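Local coordinates for glucan-binding protein C, GbpC (Streptococcus mutans UA159, PDB 5UQZ) that probably binds glucan at the streptococcal cell wall, and is thought to mediate both sucrose-dependent and sucrose-independent adherence, at residues 156-161 and 195-200; 160-165 and 184-189. All blocks are in the same frame, centred on the assembly; numbering follows the deposited sequence.

How the contacts relate
Two ways of joining distant chain segments follow one another along the same strand and the loop that leaves it. Contact 1 (156-161 with 195-200) pairs neighbouring strands of the large antiparallel sheet; contact 2 (160-165 with 184-189) joins two loops beyond the strand ends, and S160 and S161 belong to both. Contact 1 combines regular backbone bonds, an apolar face turned to the second sheet and an amide-hydroxyl crosslink on the other face. Contact 2, farther from the chain centre, relies on polar side chains and one backbone bond. Both are partly buried, but only contact 2 reaches an exposed residue, N164. The two meet where I195 packs against T162 and A184.

Contact 1 of 2, residues 156-161 and 195-200; sequences YTLNSS and ISVTMQ
T157 and T198 form an antiparallel hydrogen-bonded pair, with Y156-M199 and L158-V197 as the non-hydrogen-bonded pairs beside it; the strand pieces 156-160 and 195-200 have N-to-C directions 150° apart and axes 4.6 Å apart at closest approach. T157 N donates a hydrogen bond to T198 O, and T198 N donates one to T157 O. Farther along, N159 N reaches S196 O at 2.7 Å. The side chain of N159 then lies across the neighbouring strand: CG stands anti to its own carbonyl carbon (chi1 -58°), which carries ND2 to two hydroxyls at once. ND2 donates to T198 OG1 at 2.9 Å and to S196 OG at 3.0 Å, both partners lying in the amide plane, so the pair fixes how the amide is turned. T198 OG1 is also bonded to T313 OG1 of the next strand. A water ties T157 OG1 to T198 O. On the other face, M199 runs beside the Y156 ring; its SD is 5.2 Å from the ring centroid in an oblique Met-aromatic contact, while V197 CG1 sits at the ring edge. L158 CD1 touches V197 CG2 and I195 CG2, each at 4.0 Å. I182 of strand 180-184 covers L158 and V197. The chemistry thus divides by face: hydroxyls and an amide crosslink one side, while the other supplies apolar packing between the two sheets of the beta-supersandwich.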
loop_
_atom_site.group_PDB
_atom_site.type_symbol
_atom_site.label_atom_id
_atom_site.label_comp_id
_atom_site.label_asym_id
_atom_site.label_seq_id
_atom_site.Cartn_x
_atom_site.Cartn_y
_atom_site.Cartn_z
ATOM N N TYR A 156 -14.717 7.647 8.340
ATOM C CA TYR A 156 -13.426 8.287 8.112
ATOM C C TYR A 156 -13.485 9.702 8.666
ATOM O O TYR A 156 -14.467 10.430 8.440
ATOM C CB TYR A 156 -13.123 8.429 6.593
ATOM C CG TYR A 156 -13.172 7.150 5.809
ATOM C CD1 TYR A 156 -14.344 6.686 5.219
ATOM C CD2 TYR A 156 -12.002 6.470 5.537
ATOM C CE1 TYR A 156 -14.368 5.562 4.384
ATOM C CE2 TYR A 156 -12.001 5.324 4.708
ATOM C CZ TYR A 156 -13.175 4.894 4.116
ATOM O OH TYR A 156 -13.146 3.777 3.327
ATOM N N THR A 157 -12.401 10.115 9.327
ATOM C CA THR A 157 -12.287 11.497 9.829
ATOM C C THR A 157 -10.884 12.006 9.509
ATOM O O THR A 157 -9.888 11.402 9.933
ATOM C CB THR A 157 -12.489 11.578 11.346
ATOM O OG1 THR A 157 -13.749 10.986 11.657
ATOM C CG2 THR A 157 -12.494 13.032 11.810
ATOM N N LEU A 158 -10.825 13.136 8.809
ATOM C CA LEU A 158 -9.532 13.779 8.548
ATOM C C LEU A 158 -9.141 14.586 9.789
ATOM O O LEU A 158 -9.900 15.467 10.209
ATOM C CB LEU A 158 -9.688 14.701 7.342
ATOM C CG LEU A 158 -8.394 15.410 6.892
ATOM C CD1 LEU A 158 -7.365 14.440 6.311
ATOM C CD2 LEU A 158 -8.722 16.490 5.859
ATOM N N ASN A 159 -8.010 14.259 10.412
ATOM C CA ASN A 159 -7.609 14.946 11.641
ATOM C C ASN A 159 -6.688 16.123 11.358
ATOM O O ASN A 159 -6.588 17.044 12.171
ATOM C CB ASN A 159 -6.855 13.991 12.578
ATOM C CG ASN A 159 -7.699 12.788 12.915
ATOM O OD1 ASN A 159 -8.868 12.940 13.342
ATOM N ND2 ASN A 159 -7.153 11.606 12.689
ATOM N N SER A 160 -5.962 16.095 10.258
ATOM C CA SER A 160 -5.013 17.144 9.876
ATOM C C SER A 160 -4.682 16.976 8.402
ATOM O O SER A 160 -4.877 15.885 7.828
ATOM C CB SER A 160 -3.744 17.107 10.719
ATOM O OG SER A 160 -2.965 15.922 10.457
ATOM N N SER A 161 -4.156 18.047 7.809
ATOM C CA SER A 161 -3.705 18.015 6.416
ATOM C C SER A 161 -2.310 18.633 6.313
ATOM O O SER A 161 -1.847 19.346 7.223
ATOM C CB SER A 161 -4.673 18.827 5.545
ATOM O OG SER A 161 -4.239 18.775 4.218
ATOM N N ILE A 195 -1.036 14.368 6.667
ATOM C CA ILE A 195 -2.417 13.961 6.491
ATOM C C ILE A 195 -2.642 12.830 7.499
ATOM O O ILE A 195 -1.867 11.853 7.538
ATOM C CB ILE A 195 -2.666 13.473 5.052
ATOM C CG1 ILE A 195 -2.578 14.645 4.068
ATOM C CG2 ILE A 195 -4.038 12.786 4.924
ATOM C CD1 ILE A 195 -2.617 14.235 2.600
ATOM N N SER A 196 -3.702 12.951 8.297
ATOM C CA SER A 196 -4.026 11.959 9.327
ATOM C C SER A 196 -5.501 11.624 9.184
ATOM O O SER A 196 -6.326 12.542 9.150
ATOM C CB SER A 196 -3.798 12.587 10.704
ATOM O OG SER A 196 -4.316 11.717 11.700
ATOM N N VAL A 197 -5.822 10.327 9.109
ATOM C CA VAL A 197 -7.223 9.896 8.936
ATOM C C VAL A 197 -7.500 8.800 9.968
ATOM O O VAL A 197 -6.824 7.765 9.972
ATOM C CB VAL A 197 -7.478 9.355 7.507
ATOM C CG1 VAL A 197 -8.921 8.825 7.377
ATOM C CG2 VAL A 197 -7.251 10.433 6.464
ATOM N N THR A 198 -8.525 9.007 10.791
ATOM C CA THR A 198 -9.008 7.962 11.670
ATOM C C THR A 198 -10.156 7.231 10.976
ATOM O O THR A 198 -11.050 7.853 10.391
ATOM C CB THR A 198 -9.492 8.564 13.002
ATOM O OG1 THR A 198 -8.393 9.185 13.662
ATOM C CG2 THR A 198 -10.093 7.506 13.925
ATOM N N MET A 199 -10.108 5.906 11.055
ATOM C CA MET A 199 -11.108 5.071 10.415
ATOM C C MET A 199 -11.626 4.042 11.398
ATOM O O MET A 199 -10.922 3.608 12.318
ATOM C CB MET A 199 -10.624 4.440 9.159
ATOM C CG MET A 199 -9.360 3.935 8.953
ATOM S SD MET A 199 -9.069 3.662 7.093
ATOM C CE MET A 199 -10.263 2.375 6.771
ATOM N N GLN A 200 -12.854 3.585 11.112
ATOM C CA GLN A 200 -13.409 2.452 11.840
ATOM C C GLN A 200 -14.262 1.657 10.874
ATOM O O GLN A 200 -15.098 2.240 10.162
ATOM C CB GLN A 200 -14.231 2.894 13.056
ATOM C CG GLN A 200 -14.688 1.716 13.857
ATOM C CD GLN A 200 -15.440 2.106 15.148
ATOM O OE1 GLN A 200 -15.868 3.251 15.311
ATOM N NE2 GLN A 200 -15.610 1.144 16.036
HETATM O O HOH W 1 -13.660 8.173 11.617
#

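Contact 2 of 2, residues 160-165 and 184-189; sequences SSTNNE and AQTSNA
N164 and N188 reach toward each other from the two loops and join their amides by a reciprocal pair of hydrogen bonds. N164 ND2 donates to N188 OD1 at 2.9 Å and N188 ND2 to N164 OD1 at 3.0 Å; each acceptor lies close to the plane of the donating amide, although the two planes are turned 38° apart. The two hydrogen bonds together restrain the rotation of both amides, and D193 takes a further bond from N188 ND2. Deeper in, T162 points toward the other loop. Its OG1, tucked over the backbone (chi1 53°), donates to Q185 O at 2.8 Å from above the carbonyl plane. T162 O receives the nearly straight bond from S187 N at 2.9 Å, and a water links the same oxygen to N188 N. S187 OG comes up against N163 CA at 3.1 Å. Two local turns shape the first loop: S161 OG, also hydrogen-bonded to S167 O, accepts from N163 N in an ST turn, and N163 OD1 from E165 N in an Asx turn. A184 CB packs on S161 OG at 3.6 Å. The contact bridges the loop between strands 151-160 and 167-172 and the loop leading from 180-184 to 194-204, with strand 194-204 lying against the loop pair.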
loop_
_atom_site.group_PDB
_atom_site.type_symbol
_atom_site.label_atom_id
_atom_site.label_comp_id
_atom_site.label_asym_id
_atom_site.label_seq_id
_atom_site.Cartn_x
_atom_site.Cartn_y
_atom_site.Cartn_z
ATOM N N SER A 160 -5.962 16.095 10.258
ATOM C CA SER A 160 -5.013 17.144 9.876
ATOM C C SER A 160 -4.682 16.976 8.402
ATOM O O SER A 160 -4.877 15.885 7.828
ATOM C CB SER A 160 -3.744 17.107 10.719
ATOM O OG SER A 160 -2.965 15.922 10.457
ATOM N N SER A 161 -4.156 18.047 7.809
ATOM C CA SER A 161 -3.705 18.015 6.416
ATOM C C SER A 161 -2.310 18.633 6.313
ATOM O O SER A 161 -1.847 19.346 7.223
ATOM C CB SER A 161 -4.673 18.827 5.545
ATOM O OG SER A 161 -4.239 18.775 4.218
ATOM N N THR A 162 -1.659 18.389 5.169
ATOM C CA THR A 162 -0.429 19.063 4.803
ATOM C C THR A 162 -0.667 20.419 4.127
ATOM O O THR A 162 0.314 21.144 3.900
ATOM C CB THR A 162 0.433 18.159 3.919
ATOM O OG1 THR A 162 -0.385 17.730 2.827
ATOM C CG2 THR A 162 0.883 16.925 4.673
ATOM N N ASN A 163 -1.920 20.742 3.769
ATOM C CA ASN A 163 -2.169 22.055 3.204
ATOM C C ASN A 163 -2.591 23.027 4.305
ATOM O O ASN A 163 -2.610 22.688 5.495
ATOM C CB ASN A 163 -3.121 21.970 1.999
ATOM C CG ASN A 163 -4.590 21.691 2.357
ATOM O OD1 ASN A 163 -5.030 21.890 3.510
ATOM N ND2 ASN A 163 -5.346 21.244 1.377
ATOM N N ASN A 164 -2.869 24.271 3.915
ATOM C CA ASN A 164 -3.254 25.304 4.874
ATOM C C ASN A 164 -4.750 25.597 4.824
ATOM O O ASN A 164 -5.193 26.664 5.232
ATOM C CB ASN A 164 -2.415 26.569 4.702
ATOM C CG ASN A 164 -1.006 26.381 5.237
ATOM O OD1 ASN A 164 -0.828 25.706 6.237
ATOM N ND2 ASN A 164 -0.027 27.016 4.613
ATOM N N GLU A 165 -5.537 24.643 4.346
ATOM C CA GLU A 165 -6.973 24.809 4.175
ATOM C C GLU A 165 -7.770 23.788 4.977
ATOM O O GLU A 165 -9.005 23.751 4.855
ATOM C CB GLU A 165 -7.345 24.701 2.685
ATOM C CG GLU A 165 -6.563 25.632 1.755
ATOM C CD GLU A 165 -6.759 25.285 0.281
ATOM O OE1 GLU A 165 -7.896 24.956 -0.120
ATOM O OE2 GLU A 165 -5.769 25.329 -0.469
ATOM N N ALA A 184 -2.973 15.968 -0.664
ATOM C CA ALA A 184 -3.109 17.420 -0.592
ATOM C C ALA A 184 -1.773 18.036 -0.936
ATOM O O ALA A 184 -0.738 17.391 -0.857
ATOM C CB ALA A 184 -3.508 17.838 0.813
ATOM N N GLN A 185 -1.800 19.339 -1.266
ATOM C CA GLN A 185 -0.532 20.065 -1.366
ATOM C C GLN A 185 0.202 20.001 -0.029
ATOM O O GLN A 185 -0.432 19.916 1.040
ATOM C CB GLN A 185 -0.808 21.527 -1.753
ATOM C CG GLN A 185 0.444 22.422 -1.850
ATOM C CD GLN A 185 1.468 21.913 -2.891
ATOM O OE1 GLN A 185 2.179 20.917 -2.672
ATOM N NE2 GLN A 185 1.621 22.660 -3.992
ATOM N N THR A 186 1.546 20.054 -0.084
ATOM C CA THR A 186 2.356 20.262 1.116
ATOM C C THR A 186 2.684 21.748 1.140
ATOM O O THR A 186 3.591 22.217 0.437
ATOM C CB THR A 186 3.626 19.417 1.068
ATOM O OG1 THR A 186 3.262 18.045 0.837
ATOM C CG2 THR A 186 4.388 19.492 2.393
ATOM N N SER A 187 1.900 22.503 1.904
ATOM C CA SER A 187 1.953 23.952 1.795
ATOM C C SER A 187 3.140 24.567 2.522
ATOM O O SER A 187 3.536 25.680 2.168
ATOM C CB SER A 187 0.671 24.555 2.361
ATOM O OG SER A 187 -0.449 24.123 1.613
ATOM N N ASN A 188 3.663 23.908 3.548
ATOM C CA ASN A 188 4.690 24.499 4.402
ATOM C C ASN A 188 5.994 23.732 4.322
ATOM O O ASN A 188 5.993 22.535 4.063
ATOM C CB ASN A 188 4.190 24.493 5.828
ATOM C CG ASN A 188 2.856 25.186 5.952
ATOM O OD1 ASN A 188 2.692 26.325 5.496
ATOM N ND2 ASN A 188 1.886 24.520 6.561
ATOM N N ALA A 189 7.095 24.460 4.544
ATOM C CA ALA A 189 8.397 23.841 4.740
ATOM C C ALA A 189 8.500 23.242 6.144
ATOM O O ALA A 189 7.707 23.546 7.032
ATOM C CB ALA A 189 9.480 24.921 4.583
HETATM O O HOH W 2 2.826 21.448 4.983
#